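AP205 bacteriophage COAT protein (Acinetobacter phage ap205, PDB 5FS4) forms the capsid of a small single-stranded RNA bacteriophage, its chains pairing into dimers that probably serve as the building blocks of the shell. Local coordinates at residues R25-R36 with N48-K58. The protein carries 2 engineered substitutions. Residues are numbered along the deposited sequence; the frame is centred on the assembly and turned at random.
Sequences RLSTTFSASLLR and NVSGQYVSVYK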
loop_
_atom_site.group_PDB
_atom_site.type_symbol
_atom_site.label_atom_id
_atom_site.label_comp_id
_atom_site.label_asym_id
_atom_site.label_seq_id
_atom_site.Cartn_x
_atom_site.Cartn_y
_atom_site.Cartn_z
ATOM N N ARG B 25 11.984 10.127 -15.620
ATOM C CA ARG B 25 11.848 8.670 -15.769
ATOM C C ARG B 25 10.353 8.402 -15.865
ATOM O O ARG B 25 9.634 8.100 -14.848
ATOM C CB ARG B 25 12.515 7.843 -14.639
ATOM C CG ARG B 25 12.410 6.341 -14.832
ATOM C CD ARG B 25 13.237 5.576 -13.797
ATOM N NE ARG B 25 13.275 4.135 -14.027
ATOM C CZ ARG B 25 14.206 3.508 -14.751
ATOM N NH1 ARG B 25 15.169 4.206 -15.389
ATOM N NH2 ARG B 25 14.165 2.183 -14.892
ATOM N N LEU B 26 9.885 8.602 -17.095
ATOM C CA LEU B 26 8.443 8.729 -17.338
ATOM C C LEU B 26 7.682 7.479 -16.997
ATOM O O LEU B 26 6.488 7.568 -16.705
ATOM C CB LEU B 26 8.201 9.168 -18.754
ATOM C CG LEU B 26 8.635 10.636 -18.968
ATOM C CD1 LEU B 26 8.897 10.884 -20.444
ATOM C CD2 LEU B 26 7.620 11.630 -18.363
ATOM N N SER B 27 8.359 6.324 -16.964
ATOM C CA SER B 27 7.731 5.055 -16.547
ATOM C C SER B 27 7.443 4.944 -15.029
ATOM O O SER B 27 6.743 4.042 -14.615
ATOM C CB SER B 27 8.590 3.848 -16.967
ATOM O OG SER B 27 9.876 3.844 -16.398
ATOM N N THR B 28 8.016 5.826 -14.211
ATOM C CA THR B 28 7.623 5.945 -12.788
ATOM C C THR B 28 6.313 6.745 -12.643
ATOM O O THR B 28 6.239 7.938 -13.024
ATOM C CB THR B 28 8.730 6.582 -11.952
ATOM O OG1 THR B 28 9.890 5.801 -12.147
ATOM C CG2 THR B 28 8.408 6.484 -10.456
ATOM N N THR B 29 5.255 6.080 -12.160
ATOM C CA THR B 29 3.950 6.757 -12.095
ATOM C C THR B 29 3.353 6.560 -10.713
ATOM O O THR B 29 3.663 5.598 -10.033
ATOM C CB THR B 29 2.932 6.277 -13.166
ATOM O OG1 THR B 29 2.717 4.864 -13.049
ATOM C CG2 THR B 29 3.418 6.542 -14.501
ATOM N N PHE B 30 2.574 7.540 -10.288
ATOM C CA PHE B 30 1.714 7.424 -9.117
ATOM C C PHE B 30 0.369 7.970 -9.552
ATOM O O PHE B 30 0.304 9.137 -9.948
ATOM C CB PHE B 30 2.220 8.254 -7.951
ATOM C CG PHE B 30 1.311 8.190 -6.767
ATOM C CD1 PHE B 30 1.239 6.992 -6.035
ATOM C CD2 PHE B 30 0.467 9.279 -6.448
ATOM C CE1 PHE B 30 0.408 6.873 -4.938
ATOM C CE2 PHE B 30 -0.409 9.146 -5.352
ATOM C CZ PHE B 30 -0.407 7.960 -4.615
ATOM N N SER B 31 -0.698 7.174 -9.418
ATOM C CA SER B 31 -2.017 7.654 -9.810
ATOM C C SER B 31 -2.995 7.610 -8.652
ATOM O O SER B 31 -2.935 6.737 -7.813
ATOM C CB SER B 31 -2.482 6.857 -11.011
ATOM O OG SER B 31 -2.928 5.606 -10.591
ATOM N N ALA B 32 -3.921 8.563 -8.613
ATOM C CA ALA B 32 -4.956 8.617 -7.555
ATOM C C ALA B 32 -6.325 8.742 -8.261
ATOM O O ALA B 32 -6.523 9.646 -9.083
ATOM C CB ALA B 32 -4.678 9.822 -6.606
ATOM N N SER B 33 -7.228 7.813 -7.987
ATOM C CA SER B 33 -8.518 7.781 -8.667
ATOM C C SER B 33 -9.571 7.694 -7.566
ATOM O O SER B 33 -9.534 6.760 -6.767
ATOM C CB SER B 33 -8.593 6.543 -9.523
ATOM O OG SER B 33 -9.867 6.518 -10.154
ATOM N N LEU B 34 -10.491 8.636 -7.506
ATOM C CA LEU B 34 -11.445 8.685 -6.381
ATOM C C LEU B 34 -12.918 8.606 -6.840
ATOM O O LEU B 34 -13.299 9.278 -7.794
ATOM C CB LEU B 34 -11.295 10.005 -5.639
ATOM C CG LEU B 34 -9.905 10.526 -5.250
ATOM C CD1 LEU B 34 -10.052 11.764 -4.421
ATOM C CD2 LEU B 34 -9.178 9.455 -4.451
ATOM N N LEU B 35 -13.764 7.893 -6.096
ATOM C CA LEU B 35 -15.170 7.828 -6.450
ATOM C C LEU B 35 -15.942 8.141 -5.187
ATOM O O LEU B 35 -15.763 7.465 -4.212
ATOM C CB LEU B 35 -15.510 6.431 -7.002
ATOM C CG LEU B 35 -16.858 6.215 -7.669
ATOM C CD1 LEU B 35 -16.932 4.768 -8.125
ATOM C CD2 LEU B 35 -18.021 6.499 -6.750
ATOM N N ARG B 36 -16.810 9.154 -5.234
ATOM C CA ARG B 36 -17.707 9.480 -4.144
ATOM C C ARG B 36 -19.122 8.995 -4.493
ATOM O O ARG B 36 -19.580 9.107 -5.657
ATOM C CB ARG B 36 -17.724 10.981 -3.872
ATOM C CG ARG B 36 -18.469 11.329 -2.575
ATOM C CD ARG B 36 -18.435 12.821 -2.311
ATOM N NE ARG B 36 -19.308 13.259 -1.188
ATOM C CZ ARG B 36 -18.914 13.773 -0.007
ATOM N NH1 ARG B 36 -17.622 13.904 0.322
ATOM N NH2 ARG B 36 -19.831 14.129 0.890
ATOM N N ASN B 48 -20.139 7.498 0.518
ATOM C CA ASN B 48 -18.974 6.613 0.519
ATOM C C ASN B 48 -17.898 7.182 -0.406
ATOM O O ASN B 48 -18.205 7.765 -1.491
ATOM C CB ASN B 48 -19.274 5.184 0.085
ATOM C CG ASN B 48 -18.125 4.240 0.423
ATOM O OD1 ASN B 48 -17.899 3.894 1.619
ATOM N ND2 ASN B 48 -17.338 3.873 -0.587
ATOM N N VAL B 49 -16.645 7.014 -0.009
ATOM C CA VAL B 49 -15.574 7.379 -0.889
ATOM C C VAL B 49 -14.688 6.168 -1.051
ATOM O O VAL B 49 -14.282 5.574 -0.064
ATOM C CB VAL B 49 -14.773 8.573 -0.333
ATOM C CG1 VAL B 49 -13.618 8.908 -1.279
ATOM C CG2 VAL B 49 -15.643 9.813 -0.128
ATOM N N SER B 50 -14.369 5.800 -2.291
ATOM C CA SER B 50 -13.374 4.786 -2.564
ATOM C C SER B 50 -12.261 5.468 -3.344
ATOM O O SER B 50 -12.508 6.095 -4.448
ATOM C CB SER B 50 -14.005 3.677 -3.411
ATOM O OG SER B 50 -13.097 2.630 -3.647
ATOM N N GLY B 51 -11.068 5.455 -2.755
ATOM C CA GLY B 51 -9.878 5.990 -3.399
ATOM C C GLY B 51 -8.869 4.930 -3.719
ATOM O O GLY B 51 -8.498 4.136 -2.866
ATOM N N GLN B 52 -8.364 4.956 -4.946
ATOM C CA GLN B 52 -7.443 3.903 -5.429
ATOM C C GLN B 52 -6.170 4.608 -5.732
ATOM O O GLN B 52 -6.189 5.519 -6.557
ATOM C CB GLN B 52 -7.938 3.271 -6.713
ATOM C CG GLN B 52 -7.082 2.116 -7.177
ATOM C CD GLN B 52 -7.420 1.661 -8.567
ATOM O OE1 GLN B 52 -8.086 0.659 -8.746
ATOM N NE2 GLN B 52 -6.976 2.438 -9.570
ATOM N N TYR B 53 -5.085 4.158 -5.118
ATOM C CA TYR B 53 -3.754 4.800 -5.215
ATOM C C TYR B 53 -2.785 3.763 -5.747
ATOM O O TYR B 53 -2.633 2.725 -5.142
ATOM C CB TYR B 53 -3.298 5.277 -3.832
ATOM C CG TYR B 53 -4.257 6.193 -3.168
ATOM C CD1 TYR B 53 -4.188 7.574 -3.419
ATOM C CD2 TYR B 53 -5.288 5.723 -2.352
ATOM C CE1 TYR B 53 -5.109 8.451 -2.837
ATOM C CE2 TYR B 53 -6.254 6.598 -1.819
ATOM C CZ TYR B 53 -6.158 7.969 -2.061
ATOM O OH TYR B 53 -7.083 8.784 -1.435
ATOM N N VAL B 54 -2.125 4.027 -6.868
ATOM C CA VAL B 54 -1.276 3.025 -7.555
ATOM C C VAL B 54 0.136 3.580 -7.868
ATOM O O VAL B 54 0.306 4.672 -8.408
ATOM C CB VAL B 54 -1.925 2.482 -8.883
ATOM C CG1 VAL B 54 -1.050 1.420 -9.464
ATOM C CG2 VAL B 54 -3.312 1.933 -8.657
ATOM N N SER B 55 1.160 2.829 -7.441
ATOM C CA SER B 55 2.561 3.243 -7.627
ATOM C C SER B 55 3.172 2.214 -8.580
ATOM O O SER B 55 2.915 1.035 -8.430
ATOM C CB SER B 55 3.345 3.240 -6.318
ATOM O OG SER B 55 2.810 4.159 -5.359
ATOM N N VAL B 56 3.943 2.687 -9.578
ATOM C CA VAL B 56 4.569 1.847 -10.569
ATOM C C VAL B 56 6.009 2.276 -10.786
ATOM O O VAL B 56 6.300 3.443 -10.887
ATOM C CB VAL B 56 3.834 1.841 -11.933
ATOM C CG1 VAL B 56 4.589 1.070 -12.995
ATOM C CG2 VAL B 56 2.428 1.299 -11.796
ATOM N N TYR B 57 6.887 1.279 -10.718
ATOM C CA TYR B 57 8.313 1.474 -11.086
ATOM C C TYR B 57 8.762 0.327 -11.955
ATOM O O TYR B 57 8.441 -0.858 -11.677
ATOM C CB TYR B 57 9.203 1.621 -9.807
ATOM C CG TYR B 57 10.584 2.279 -10.029
ATOM C CD1 TYR B 57 11.644 1.574 -10.587
ATOM C CD2 TYR B 57 10.800 3.637 -9.705
ATOM C CE1 TYR B 57 12.866 2.194 -10.812
ATOM C CE2 TYR B 57 11.990 4.259 -9.941
ATOM C CZ TYR B 57 13.029 3.544 -10.474
ATOM O OH TYR B 57 14.227 4.156 -10.709
ATOM N N LYS B 58 9.535 0.675 -12.982
ATOM C CA LYS B 58 10.190 -0.266 -13.853
ATOM C C LYS B 58 11.607 -0.448 -13.404
ATOM O O LYS B 58 12.492 0.375 -13.672
ATOM C CB LYS B 58 10.097 0.189 -15.311
ATOM C CG LYS B 58 8.640 0.351 -15.776
ATOM C CD LYS B 58 7.795 -0.930 -15.516
ATOM C CE LYS B 58 7.211 -1.497 -16.792
ATOM N NZ LYS B 58 6.073 -0.592 -17.196
HETATM O O HOH W 1 10.365 3.505 -13.611
HETATM O O HOH W 2 0.588 4.632 -11.285
HETATM O O HOH W 3 -5.355 5.248 -9.369
HETATM O O HOH W 4 -17.392 5.008 -3.516
#
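A water joins ND2 of N48 to O of L35. CG2 of V49 lies 4.0 Å from CG of R36. R36 NH1 hydrogen-bonds O of L117 of the second subunit. S50, Q52, V54 and V56 form antiparallel hydrogen-bonded pairs with L35, S33, S31 and T29 respectively, two backbone bonds in each. CD2 of L34 packs 3.7 Å from CA of G51, which has no side chain. A water links O and NE2 of Q52 to OG of S31. F30 has CG anti to its backbone N (chi1 177°), which lays its ring alongside Y53. CZ of F30 meets the edge of the Y53 ring, 4.0 Å from CD1 of Y53. CB of A32 and CD2 of L34 touch the same ring obliquely. Another water joins O of V54 to OG1 of T29. OG of S55 sits at the F30 ring edge, in plane, 3.3 Å from CD1 of F30. OG of S55 also hydrogen-bonds ND1 of H102 of the second subunit. CB of V56 lies 3.4 Å from OG1 of T29. R25 crosses Y57 at about a right angle, but OH of Y57 hydrogen-bonds OD2 of D130 of the second subunit. NH2 of R25 makes a nearly straight hydrogen bond (2.7 Å, 164°) to O of K58, in the guanidinium plane. A water over one Y57 face ties R25, S27 and T28 to N of K58. The hairpin supplies two inner strands of a five-stranded antiparallel sheet, between strands 17-22 and 76-88. L109 on helix 92-111 of the second subunit packs on A32, and A115 of that subunit on Y53, as in levivirus coat dimers.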